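Local coordinates for protein hydrogenase maturation factor (Thermoanaerobacter tengcongensis, PDB 3VTI) that accepts a carbamoyl group on sulfur from its partner HypF and probably dehydrates it, at the expense of ATP, to the nitrile used in maturing [NiFe]-hydrogenases, at residues G50-C55 with S175-L180; G144-I149 with A278-E283; L148-I153 with E250-V255; I153-M158 with P228-V233; G204-L209 with F244-N249. One frame throughout, in Å; residues are numbered along the deposited sequence.

Following the chain from the N terminus, contact 1 opens on helix 49-60 and closes at the loop 175-180, bringing the N-terminal and C-terminal AIR synthase-related regions together. Before it closes, strand 146-149 has already opened contacts 2 and 3, so both cross it. Of these two, contact 3 closes first, at 250-255, and contact 2 after it, at 278-283; they place the two sheet neighbours of strand 146-149. Contact 4, from 153-158 to 228-233, joins the starts of two helices. It also crosses contact 1 and is nested inside contacts 2 and 3. Contact 5, from 204-209 to 244-249, lies inside the same two loops, crosses contact 4 and follows contact 1 in series.

Contact 1: residues G50-C55 with S175-L180; sequences GKLAVC and SDVAPL
Lys51 reaches across to the loop by its ammonium end, and NZ makes a hydrogen bond of 3.1 Å to Val177 O. The donor stands above the carbonyl plane, 35° out of it, and so does not lie on a lone pair. Carrying CG opposite the backbone N (chi1 -170°) and staying extended beyond it, the lysine chain runs past Val177 in the opposite direction to the valine side chain, with its CG 4.0 Å from Val177 CG1. Replacing Lys51 by a methionine would probably leave Val177 O without this donor and the middle of the loop less firmly tied to the helix. The apolar part centres on Val177, whose CG1 points into the helix and meets Leu52 CA at 3.8 Å and Cys55 CB at 4.0 Å. This is an interface between the two halves of a PurM-like protein: helix 49-60 belongs to the N-terminal AIR synthase-related region, and the loop leads to helix 181-187 of the C-terminal one. One turn further on, sulfur takes over from hydrocarbon. Cys55 SG lies against the Ala178-Pro179 peptide, 3.5 Å from Pro179 N, and it touches the proline ring through CD at 3.5 Å. Further along the same helix, Asn59 grips the loop again through Ala178 O and Leu180 N, while Phe44 and His156 also touch Val177.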
# COMPACT_ATOMS: atom_id res chain seq x y z
N GLY C 50 5.64 3.14 12.00
CA GLY C 50 6.95 3.77 11.83
C GLY C 50 8.06 3.02 12.55
O GLY C 50 9.11 2.73 11.95
N LYS C 51 7.83 2.71 13.82
CA LYS C 51 8.81 1.99 14.63
C LYS C 51 9.02 0.60 14.05
O LYS C 51 10.14 0.08 14.01
CB LYS C 51 8.33 1.89 16.08
CG LYS C 51 9.38 1.38 17.03
CD LYS C 51 8.87 1.33 18.46
CE LYS C 51 10.00 0.91 19.40
NZ LYS C 51 9.50 0.45 20.73
N LEU C 52 7.91 0.03 13.59
CA LEU C 52 7.89 -1.28 12.97
C LEU C 52 8.73 -1.32 11.70
O LEU C 52 9.56 -2.21 11.52
CB LEU C 52 6.44 -1.64 12.67
CG LEU C 52 6.08 -3.03 12.15
CD1 LEU C 52 6.79 -4.11 12.94
CD2 LEU C 52 4.56 -3.22 12.17
N ALA C 53 8.54 -0.33 10.83
CA ALA C 53 9.22 -0.26 9.54
C ALA C 53 10.75 -0.23 9.71
O ALA C 53 11.48 -0.79 8.89
CB ALA C 53 8.74 0.94 8.77
N VAL C 54 11.22 0.43 10.76
CA VAL C 54 12.65 0.53 11.01
C VAL C 54 13.16 -0.77 11.64
O VAL C 54 14.04 -1.43 11.08
CB VAL C 54 13.01 1.74 11.91
CG1 VAL C 54 14.51 1.79 12.17
CG2 VAL C 54 12.55 3.03 11.27
N CYS C 55 12.59 -1.14 12.77
CA CYS C 55 13.02 -2.28 13.54
C CYS C 55 13.07 -3.57 12.73
O CYS C 55 14.07 -4.31 12.78
CB CYS C 55 12.13 -2.45 14.78
SG CYS C 55 12.43 -1.13 16.00
N SER C 175 2.58 -4.66 21.99
CA SER C 175 3.52 -5.15 20.99
C SER C 175 4.94 -5.10 21.52
O SER C 175 5.26 -4.32 22.41
CB SER C 175 3.40 -4.33 19.72
OG SER C 175 4.34 -4.77 18.76
N ASP C 176 5.80 -5.95 20.96
CA ASP C 176 7.16 -6.10 21.46
C ASP C 176 8.19 -5.44 20.54
O ASP C 176 9.39 -5.66 20.71
CB ASP C 176 7.50 -7.58 21.64
CG ASP C 176 7.51 -8.37 20.33
OD1 ASP C 176 6.95 -7.89 19.32
OD2 ASP C 176 8.09 -9.48 20.30
N VAL C 177 7.72 -4.64 19.57
CA VAL C 177 8.57 -3.99 18.57
C VAL C 177 9.83 -3.43 19.19
O VAL C 177 9.78 -2.59 20.10
CB VAL C 177 7.85 -2.83 17.84
CG1 VAL C 177 8.59 -2.48 16.55
CG2 VAL C 177 6.44 -3.21 17.53
N ALA C 178 10.96 -3.89 18.67
CA ALA C 178 12.28 -3.52 19.16
C ALA C 178 13.36 -3.81 18.11
O ALA C 178 13.21 -4.74 17.31
CB ALA C 178 12.59 -4.26 20.45
N PRO C 179 14.44 -3.00 18.09
CA PRO C 179 15.61 -3.33 17.28
C PRO C 179 16.52 -4.25 18.07
O PRO C 179 16.85 -3.96 19.23
CB PRO C 179 16.27 -1.96 17.06
CG PRO C 179 15.93 -1.18 18.29
CD PRO C 179 14.58 -1.69 18.76
N LEU C 180 16.92 -5.35 17.45
CA LEU C 180 17.66 -6.40 18.15
C LEU C 180 19.11 -6.47 17.73
O LEU C 180 19.84 -7.38 18.14
CB LEU C 180 17.01 -7.76 17.92
CG LEU C 180 15.57 -7.96 18.43
CD1 LEU C 180 15.02 -9.23 17.84
CD2 LEU C 180 15.51 -7.98 19.96

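Contact 2: residues G144-I149 with A278-E283; sequences GDIVLI and AEIIGE
Val147 and the Ile281-Gly282 pair meet through their flat peptide groups. Val147 O takes two donors: Ile281 N lies in the carbonyl plane at 2.9 Å, and Gly282 N is tilted 22° from it in a longer bond of 3.3 Å. The return bond, from Val147 N to Gly282 O (3.1 Å), is straight at hydrogen, yet its donor stands well above the plane of the Gly282 carbonyl. Two residues opposite one make a classic beta bulge, which shifts the antiparallel register by one between Val147 and Leu148. Beyond it the ladder is regular again, Ile149 and Glu279 exchanging a pair of backbone bonds. These are neighbouring strands of the mixed sheet in the C-terminal AIR synthase-related region, with strand 254-257 on the other flank of 146-149. Ile146, Leu148 and Ile280 share one face. There Ile146 CG2 meets Ile280 CG2 at 3.6 Å, while Leu148 lies side by side with Ile280, its CD2 3.9 Å from Ile280 CG1, and helix 262-270 covers the group. On the reverse face Ile149 CG2 meets CG2 of Ile281, which slants across from the bulge, at 3.6 Å, with Pro228 packed against both. Ile281 has CG1 between its backbone N and carbonyl carbon (chi1 60°), which brings that branch to 3.4 Å from Val147 O. Glu283 lays CG beside Asp145 O and sends its carboxylate to Arg259.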
# COMPACT_ATOMS: atom_id res chain seq x y z
N GLY C 144 22.06 -31.89 16.97
CA GLY C 144 22.85 -31.65 18.18
C GLY C 144 22.88 -30.20 18.61
O GLY C 144 23.22 -29.89 19.75
N ASP C 145 22.53 -29.30 17.69
CA ASP C 145 22.45 -27.87 17.97
C ASP C 145 21.29 -27.58 18.91
O ASP C 145 20.32 -28.34 18.95
CB ASP C 145 22.23 -27.07 16.69
CG ASP C 145 23.47 -26.99 15.81
OD1 ASP C 145 24.59 -27.12 16.33
OD2 ASP C 145 23.30 -26.79 14.59
N ILE C 146 21.40 -26.47 19.63
CA ILE C 146 20.37 -26.04 20.58
C ILE C 146 19.61 -24.85 20.02
O ILE C 146 20.18 -23.98 19.37
CB ILE C 146 21.00 -25.69 21.96
CG1 ILE C 146 21.76 -26.89 22.55
CG2 ILE C 146 19.95 -25.14 22.93
CD1 ILE C 146 20.91 -28.12 22.90
N VAL C 147 18.30 -24.83 20.28
CA VAL C 147 17.44 -23.75 19.82
C VAL C 147 17.07 -22.89 21.01
O VAL C 147 16.59 -23.39 22.02
CB VAL C 147 16.17 -24.30 19.17
CG1 VAL C 147 15.41 -23.19 18.45
CG2 VAL C 147 16.50 -25.41 18.20
N LEU C 148 17.27 -21.58 20.86
CA LEU C 148 16.87 -20.61 21.87
C LEU C 148 15.92 -19.57 21.27
O LEU C 148 15.93 -19.31 20.06
CB LEU C 148 18.09 -19.92 22.46
CG LEU C 148 19.09 -20.77 23.24
CD1 LEU C 148 20.17 -21.34 22.33
CD2 LEU C 148 19.72 -19.95 24.33
N ILE C 149 15.10 -18.97 22.14
CA ILE C 149 14.30 -17.80 21.79
C ILE C 149 14.69 -16.67 22.73
O ILE C 149 14.85 -16.89 23.93
CB ILE C 149 12.77 -18.08 21.89
CG1 ILE C 149 11.96 -16.88 21.41
CG2 ILE C 149 12.36 -18.40 23.31
CD1 ILE C 149 11.63 -16.91 19.96
N ALA C 278 14.65 -14.75 27.85
CA ALA C 278 15.20 -15.77 26.96
C ALA C 278 15.18 -17.16 27.58
O ALA C 278 15.35 -17.31 28.79
CB ALA C 278 16.61 -15.42 26.54
N GLU C 279 14.95 -18.16 26.73
CA GLU C 279 14.98 -19.56 27.14
C GLU C 279 15.58 -20.46 26.06
O GLU C 279 15.41 -20.23 24.86
CB GLU C 279 13.57 -20.07 27.48
CG GLU C 279 12.81 -19.30 28.57
CD GLU C 279 13.21 -19.69 30.00
OE1 GLU C 279 12.47 -19.28 30.93
OE2 GLU C 279 14.24 -20.39 30.21
N ILE C 280 16.31 -21.48 26.51
CA ILE C 280 16.59 -22.67 25.72
C ILE C 280 15.24 -23.37 25.54
O ILE C 280 14.58 -23.69 26.52
CB ILE C 280 17.57 -23.61 26.48
CG1 ILE C 280 18.94 -22.93 26.68
CG2 ILE C 280 17.70 -24.98 25.79
CD1 ILE C 280 19.93 -23.72 27.51
N ILE C 281 14.83 -23.58 24.29
CA ILE C 281 13.50 -24.13 24.02
C ILE C 281 13.47 -25.50 23.33
O ILE C 281 12.45 -26.19 23.35
CB ILE C 281 12.58 -23.15 23.24
CG1 ILE C 281 13.21 -22.79 21.88
CG2 ILE C 281 12.29 -21.90 24.09
CD1 ILE C 281 12.24 -22.20 20.88
N GLY C 282 14.59 -25.91 22.73
CA GLY C 282 14.62 -27.16 22.00
C GLY C 282 15.97 -27.60 21.48
O GLY C 282 17.01 -27.08 21.89
N GLU C 283 15.93 -28.57 20.56
CA GLU C 283 17.11 -29.23 20.02
C GLU C 283 16.86 -29.60 18.55
O GLU C 283 15.75 -30.00 18.19
CB GLU C 283 17.46 -30.49 20.84
CG GLU C 283 18.87 -31.03 20.58
CD GLU C 283 19.20 -32.33 21.35
OE1 GLU C 283 18.53 -33.36 21.11
OE2 GLU C 283 20.15 -32.31 22.16

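Contact 3: residues L148-I153 with E250-V255; sequences LISGTI and EGKVVV
Leu148 and Val255 form an antiparallel hydrogen-bonded pair, with two nearly straight bonds of 2.7 Å running Leu148 N to Val255 O and Val255 N to Leu148 O, and the loop after Ile149 and the loop before Val254 stay side by side. The ladder ends at Ser150, whose N still bonds Val253 O, while its hydroxyl replaces the next backbone acceptor: Val253 N donates to Ser150 OG at 2.7 Å, at an N-H...O angle of 167°. The hydroxyl gets there because OG stands between its own backbone N and carbonyl carbon (chi1 59°). The same OG donates to a water that in turn donates to Gly251 O, bridging the point where the loops begin to part. On the face carrying Ile149 and Val254, Ile149 CD1 rests on Val254 CG2 at 3.7 Å. The side chain of Val253 is about 5 Å from that of the magnesium ligand Asp199. Lys252 is the long arm of the contact. Its chain bends at chi2, chi3 and chi4, folds over Gly151 with CD 3.5 Å from Gly151 CA, and delivers NZ to Thr152 O at 2.7 Å and to Thr152 OG1 at 3.2 Å. A second water accepts from Lys252 NZ and donates to Thr152 OG1, closing a small ring. Asp176 adds a salt bridge to this ammonium, and Asp155 OD1 bonds Thr152 OG1. A buried lysine so surrounded by oxygens is likely to remain charged, tying two loops and the Asp176 carboxylate together.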
# COMPACT_ATOMS: atom_id res chain seq x y z
N LEU C 148 17.27 -21.58 20.86
CA LEU C 148 16.87 -20.61 21.87
C LEU C 148 15.92 -19.57 21.27
O LEU C 148 15.93 -19.31 20.06
CB LEU C 148 18.09 -19.92 22.46
CG LEU C 148 19.09 -20.77 23.24
CD1 LEU C 148 20.17 -21.34 22.33
CD2 LEU C 148 19.72 -19.95 24.33
N ILE C 149 15.10 -18.97 22.14
CA ILE C 149 14.30 -17.80 21.79
C ILE C 149 14.69 -16.67 22.73
O ILE C 149 14.85 -16.89 23.93
CB ILE C 149 12.77 -18.08 21.89
CG1 ILE C 149 11.96 -16.88 21.41
CG2 ILE C 149 12.36 -18.40 23.31
CD1 ILE C 149 11.63 -16.91 19.96
N SER C 150 14.83 -15.46 22.19
CA SER C 150 15.29 -14.29 22.97
C SER C 150 14.29 -13.76 24.01
O SER C 150 14.67 -12.95 24.86
CB SER C 150 15.69 -13.15 22.03
OG SER C 150 14.62 -12.76 21.19
N GLY C 151 13.03 -14.18 23.93
CA GLY C 151 11.99 -13.72 24.86
C GLY C 151 10.61 -14.30 24.59
O GLY C 151 10.47 -15.28 23.84
N THR C 152 9.59 -13.70 25.19
CA THR C 152 8.24 -14.23 25.14
C THR C 152 7.69 -14.29 23.72
O THR C 152 8.05 -13.47 22.86
CB THR C 152 7.26 -13.43 26.02
OG1 THR C 152 7.33 -12.05 25.66
CG2 THR C 152 7.60 -13.58 27.51
N ILE C 153 6.81 -15.26 23.49
CA ILE C 153 6.30 -15.58 22.17
C ILE C 153 4.87 -15.06 22.00
O ILE C 153 4.02 -15.29 22.87
CB ILE C 153 6.31 -17.12 21.93
CG1 ILE C 153 7.74 -17.67 22.04
CG2 ILE C 153 5.67 -17.49 20.59
CD1 ILE C 153 7.79 -19.13 22.50
N GLU C 250 7.88 -9.12 17.01
CA GLU C 250 8.64 -8.05 16.36
C GLU C 250 9.81 -7.54 17.20
O GLU C 250 10.49 -6.59 16.83
CB GLU C 250 7.73 -6.87 15.96
CG GLU C 250 6.74 -7.16 14.82
CD GLU C 250 7.42 -7.46 13.49
OE1 GLU C 250 8.60 -7.11 13.31
OE2 GLU C 250 6.75 -8.05 12.61
N GLY C 251 10.02 -8.19 18.35
CA GLY C 251 11.17 -7.91 19.20
C GLY C 251 11.85 -9.19 19.67
O GLY C 251 12.46 -9.21 20.75
N LYS C 252 11.76 -10.25 18.86
CA LYS C 252 12.33 -11.55 19.22
C LYS C 252 13.21 -12.17 18.13
O LYS C 252 13.01 -11.94 16.93
CB LYS C 252 11.24 -12.56 19.63
CG LYS C 252 10.27 -12.07 20.71
CD LYS C 252 10.96 -11.84 22.04
CE LYS C 252 10.30 -10.71 22.84
NZ LYS C 252 8.84 -10.92 23.09
N VAL C 253 14.19 -12.95 18.54
CA VAL C 253 14.97 -13.72 17.59
C VAL C 253 15.06 -15.17 18.05
O VAL C 253 15.23 -15.43 19.25
CB VAL C 253 16.38 -13.09 17.34
CG1 VAL C 253 17.25 -13.08 18.63
CG2 VAL C 253 17.11 -13.80 16.17
N VAL C 254 14.91 -16.09 17.10
CA VAL C 254 15.19 -17.51 17.29
C VAL C 254 16.65 -17.76 16.96
O VAL C 254 17.13 -17.38 15.89
CB VAL C 254 14.31 -18.37 16.37
CG1 VAL C 254 14.75 -19.86 16.40
CG2 VAL C 254 12.84 -18.22 16.74
N VAL C 255 17.34 -18.43 17.87
CA VAL C 255 18.76 -18.68 17.71
C VAL C 255 19.09 -20.15 17.75
O VAL C 255 18.68 -20.87 18.64
CB VAL C 255 19.56 -18.05 18.86
CG1 VAL C 255 21.03 -17.96 18.50
CG2 VAL C 255 19.01 -16.68 19.22
O HOH W 1 14.00 -10.44 22.50
O HOH W 2 8.33 -9.19 25.25

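Contact 4: residues I153-M158 with P228-V233; sequences IGDHGM and PVKESV
Ile153 N donates to Pro228 O at 2.9 Å, with the donor tilted 30° from the carbonyl plane. The isoleucine side chain sits in front of the same oxygen, CG1 being 3.5 Å from Pro228 O, and its tip goes on to the proline ring, CD1 meeting Pro228 CD at 3.9 Å. Further along, Val233 directs CG1 at the turn between strand and helix, 3.8 Å from Ile153 O and close to Gly154 O; a CB on Gly154 would be tight against this methyl and jammed against the preceding carbonyl O. A water links the two segments, donating to Ile153 O at 2.7 Å and to Asp155 OD1 at 3.0 Å and accepting from Lys230 N. Asp155 and Lys230 pass each other at about a right angle. The carboxylate faces the lysine's aliphatic end, and Asp155 OD2 stays 4.3 Å from Lys230 NZ, too far for a salt bridge, though the opposite charges probably still attract. In the next shell, Thr152 OG1 bonds Asp155 OD1, and Asn249 OD1 takes Gly154 N. With an alanine in place of Asp155, the bridging water would probably lose one of its three partners, and Thr152 OG1 its carboxylate mate. Two helix starts are thus set next to each other: Gly154 is the N-cap of helix 155-164, and Lys230 holds the N-cap position of helix 231-240, both in the C-terminal AIR synthase-related region.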
# COMPACT_ATOMS: atom_id res chain seq x y z
N ILE C 153 6.81 -15.26 23.49
CA ILE C 153 6.30 -15.58 22.17
C ILE C 153 4.87 -15.06 22.00
O ILE C 153 4.02 -15.29 22.87
CB ILE C 153 6.31 -17.12 21.93
CG1 ILE C 153 7.74 -17.67 22.04
CG2 ILE C 153 5.67 -17.49 20.59
CD1 ILE C 153 7.79 -19.13 22.50
N GLY C 154 4.63 -14.37 20.89
CA GLY C 154 3.27 -14.03 20.46
C GLY C 154 2.75 -12.65 20.83
O GLY C 154 1.57 -12.36 20.65
N ASP C 155 3.63 -11.80 21.34
CA ASP C 155 3.26 -10.46 21.77
C ASP C 155 2.63 -9.61 20.68
O ASP C 155 1.47 -9.20 20.80
CB ASP C 155 4.48 -9.74 22.33
CG ASP C 155 4.81 -10.18 23.72
OD1 ASP C 155 5.45 -11.23 23.91
OD2 ASP C 155 4.40 -9.45 24.65
N HIS C 156 3.39 -9.36 19.62
CA HIS C 156 2.95 -8.48 18.56
C HIS C 156 1.66 -8.98 17.91
O HIS C 156 0.67 -8.24 17.84
CB HIS C 156 4.05 -8.32 17.51
CG HIS C 156 3.67 -7.40 16.40
ND1 HIS C 156 3.83 -6.03 16.48
CD2 HIS C 156 3.13 -7.64 15.18
CE1 HIS C 156 3.42 -5.48 15.35
NE2 HIS C 156 2.98 -6.43 14.55
N GLY C 157 1.67 -10.23 17.45
CA GLY C 157 0.50 -10.86 16.86
C GLY C 157 -0.77 -10.67 17.66
O GLY C 157 -1.81 -10.28 17.11
N MET C 158 -0.71 -10.94 18.96
CA MET C 158 -1.90 -10.80 19.78
C MET C 158 -2.25 -9.33 20.03
O MET C 158 -3.43 -8.99 20.13
CB MET C 158 -1.78 -11.59 21.09
CG MET C 158 -3.08 -11.68 21.88
SD MET C 158 -4.54 -12.21 20.93
CE MET C 158 -4.23 -13.97 20.79
N PRO C 228 8.61 -19.43 26.63
CA PRO C 228 8.27 -18.20 27.34
C PRO C 228 7.07 -17.49 26.71
O PRO C 228 7.03 -17.29 25.49
CB PRO C 228 9.54 -17.35 27.22
CG PRO C 228 10.19 -17.81 25.99
CD PRO C 228 9.82 -19.27 25.80
N VAL C 229 6.12 -17.10 27.55
CA VAL C 229 4.91 -16.47 27.07
C VAL C 229 4.25 -15.72 28.22
O VAL C 229 4.05 -16.29 29.31
CB VAL C 229 3.93 -17.53 26.45
CG1 VAL C 229 3.66 -18.70 27.41
CG2 VAL C 229 2.63 -16.88 25.97
N LYS C 230 3.94 -14.44 27.98
CA LYS C 230 3.25 -13.62 28.98
C LYS C 230 1.88 -14.22 29.24
O LYS C 230 1.21 -14.66 28.31
CB LYS C 230 3.12 -12.17 28.52
CG LYS C 230 4.46 -11.44 28.38
CD LYS C 230 4.27 -9.97 28.02
CE LYS C 230 5.53 -9.40 27.36
NZ LYS C 230 6.66 -9.19 28.30
N GLU C 231 1.48 -14.24 30.50
CA GLU C 231 0.19 -14.76 30.92
C GLU C 231 -0.97 -14.14 30.13
O GLU C 231 -1.94 -14.82 29.82
CB GLU C 231 -0.03 -14.55 32.42
CG GLU C 231 0.87 -15.40 33.30
CD GLU C 231 0.53 -16.88 33.26
OE1 GLU C 231 -0.68 -17.21 33.33
OE2 GLU C 231 1.46 -17.71 33.15
N SER C 232 -0.86 -12.85 29.82
CA SER C 232 -1.88 -12.17 29.05
C SER C 232 -2.05 -12.80 27.66
O SER C 232 -3.17 -12.99 27.19
CB SER C 232 -1.57 -10.68 28.94
OG SER C 232 -0.33 -10.47 28.29
N VAL C 233 -0.93 -13.14 27.04
CA VAL C 233 -0.95 -13.79 25.74
C VAL C 233 -1.46 -15.24 25.86
O VAL C 233 -2.26 -15.71 25.04
CB VAL C 233 0.43 -13.73 25.05
CG1 VAL C 233 0.41 -14.48 23.72
CG2 VAL C 233 0.86 -12.28 24.84
O HOH W 3 4.04 -13.66 24.99

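Contact 5: residues G204-L209 with F244-N249; sequences GVAEVL and FLHLAN
Val205 and Leu245 meet at a slant, the leucine putting its CD2 against the valine at the branch point, 3.8 Å from Val205 CB and 4.0 Å from Val205 CG1. One residue on, Ala206 presents its methyl to the edge of the His246 imidazole: CB lies in the plane of the ring, 3.4 Å from His246 ND1 and 3.7 Å from His246 CE1, so it abuts the rim and covers neither face. With CG opposite the carbonyl carbon (chi1 -58°), the histidine swings its ring back to the helix although its CB sets out in the other direction. Between these side chains runs the single backbone bond of the contact, from Ala206 N to Leu245 O at 2.9 Å, the donor lying in the carbonyl plane. It satisfies an amide in the first turn of helix 204-216. Gly204 packs closely on the loop, its CA 3.3 Å from Leu247 O; a CB here would collide with Leu245 O and Leu247 O, and its positive phi also favours glycine. Asn249 approaches the other flank, ND2 lying 4.2 Å from Val205 CG2, while its OD1 is taken by Gly154 N. Around this seam, Leu245 and Leu209 both pack on Ile222 of strand 219-223, Leu247 leans on Met158 and Met161 of helix 155-164 and on Cys237 of helix 231-240, and the loop then runs on toward strand 254-257.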
# COMPACT_ATOMS: atom_id res chain seq x y z
N GLY C 204 4.91 -16.68 12.99
CA GLY C 204 5.47 -16.97 14.31
C GLY C 204 6.65 -17.92 14.39
O GLY C 204 7.36 -18.14 13.41
N VAL C 205 6.86 -18.46 15.58
CA VAL C 205 7.96 -19.38 15.85
C VAL C 205 7.85 -20.66 15.03
O VAL C 205 8.85 -21.14 14.48
CB VAL C 205 8.05 -19.70 17.36
CG1 VAL C 205 9.11 -20.78 17.64
CG2 VAL C 205 8.35 -18.43 18.17
N ALA C 206 6.63 -21.19 14.93
CA ALA C 206 6.36 -22.40 14.16
C ALA C 206 6.97 -22.35 12.76
O ALA C 206 7.67 -23.27 12.34
CB ALA C 206 4.86 -22.66 14.08
N GLU C 207 6.71 -21.24 12.06
CA GLU C 207 7.13 -21.06 10.67
C GLU C 207 8.65 -21.01 10.53
O GLU C 207 9.21 -21.65 9.64
CB GLU C 207 6.46 -19.82 10.08
CG GLU C 207 6.72 -19.57 8.60
CD GLU C 207 6.17 -20.66 7.69
OE1 GLU C 207 5.07 -21.21 7.95
OE2 GLU C 207 6.85 -20.96 6.69
N VAL C 208 9.30 -20.27 11.42
CA VAL C 208 10.76 -20.24 11.49
C VAL C 208 11.36 -21.66 11.62
O VAL C 208 12.26 -22.02 10.85
CB VAL C 208 11.25 -19.35 12.68
CG1 VAL C 208 12.74 -19.60 12.99
CG2 VAL C 208 10.99 -17.88 12.39
N LEU C 209 10.85 -22.46 12.56
CA LEU C 209 11.38 -23.80 12.79
C LEU C 209 11.27 -24.65 11.53
O LEU C 209 12.21 -25.37 11.19
CB LEU C 209 10.69 -24.48 13.98
CG LEU C 209 10.74 -23.81 15.37
CD1 LEU C 209 9.91 -24.60 16.39
CD2 LEU C 209 12.17 -23.60 15.90
N PHE C 244 0.10 -19.85 20.30
CA PHE C 244 0.98 -18.66 20.24
C PHE C 244 2.20 -18.85 19.34
O PHE C 244 2.84 -17.87 18.92
CB PHE C 244 1.38 -18.15 21.63
CG PHE C 244 1.97 -19.19 22.53
CD1 PHE C 244 3.29 -19.60 22.38
CD2 PHE C 244 1.21 -19.75 23.56
CE1 PHE C 244 3.85 -20.55 23.20
CE2 PHE C 244 1.75 -20.71 24.41
CZ PHE C 244 3.08 -21.11 24.23
N LEU C 245 2.51 -20.11 19.04
CA LEU C 245 3.55 -20.45 18.08
C LEU C 245 3.26 -19.95 16.68
O LEU C 245 4.15 -19.95 15.82
CB LEU C 245 3.76 -21.97 18.06
CG LEU C 245 4.46 -22.58 19.28
CD1 LEU C 245 4.59 -24.10 19.10
CD2 LEU C 245 5.83 -21.92 19.55
N HIS C 246 2.03 -19.52 16.43
CA HIS C 246 1.65 -19.02 15.12
C HIS C 246 1.51 -17.51 15.08
O HIS C 246 1.38 -16.95 14.00
CB HIS C 246 0.34 -19.64 14.62
CG HIS C 246 0.36 -21.13 14.55
ND1 HIS C 246 1.52 -21.87 14.42
CD2 HIS C 246 -0.66 -22.03 14.55
CE1 HIS C 246 1.22 -23.16 14.38
NE2 HIS C 246 -0.10 -23.28 14.45
N LEU C 247 1.49 -16.87 16.24
CA LEU C 247 1.35 -15.42 16.30
C LEU C 247 2.69 -14.76 16.06
O LEU C 247 3.70 -15.28 16.50
CB LEU C 247 0.81 -14.97 17.66
CG LEU C 247 -0.63 -15.30 18.03
CD1 LEU C 247 -0.86 -14.88 19.46
CD2 LEU C 247 -1.61 -14.61 17.10
N ALA C 248 2.69 -13.61 15.40
CA ALA C 248 3.91 -12.87 15.05
C ALA C 248 4.61 -12.20 16.25
O ALA C 248 3.98 -11.87 17.26
CB ALA C 248 3.61 -11.84 13.97
N ASN C 249 5.92 -12.02 16.11
CA ASN C 249 6.74 -11.29 17.08
C ASN C 249 7.53 -10.22 16.33
O ASN C 249 7.81 -10.39 15.14
CB ASN C 249 7.71 -12.24 17.78
CG ASN C 249 6.98 -13.26 18.65
OD1 ASN C 249 6.57 -12.95 19.77
ND2 ASN C 249 6.83 -14.47 18.13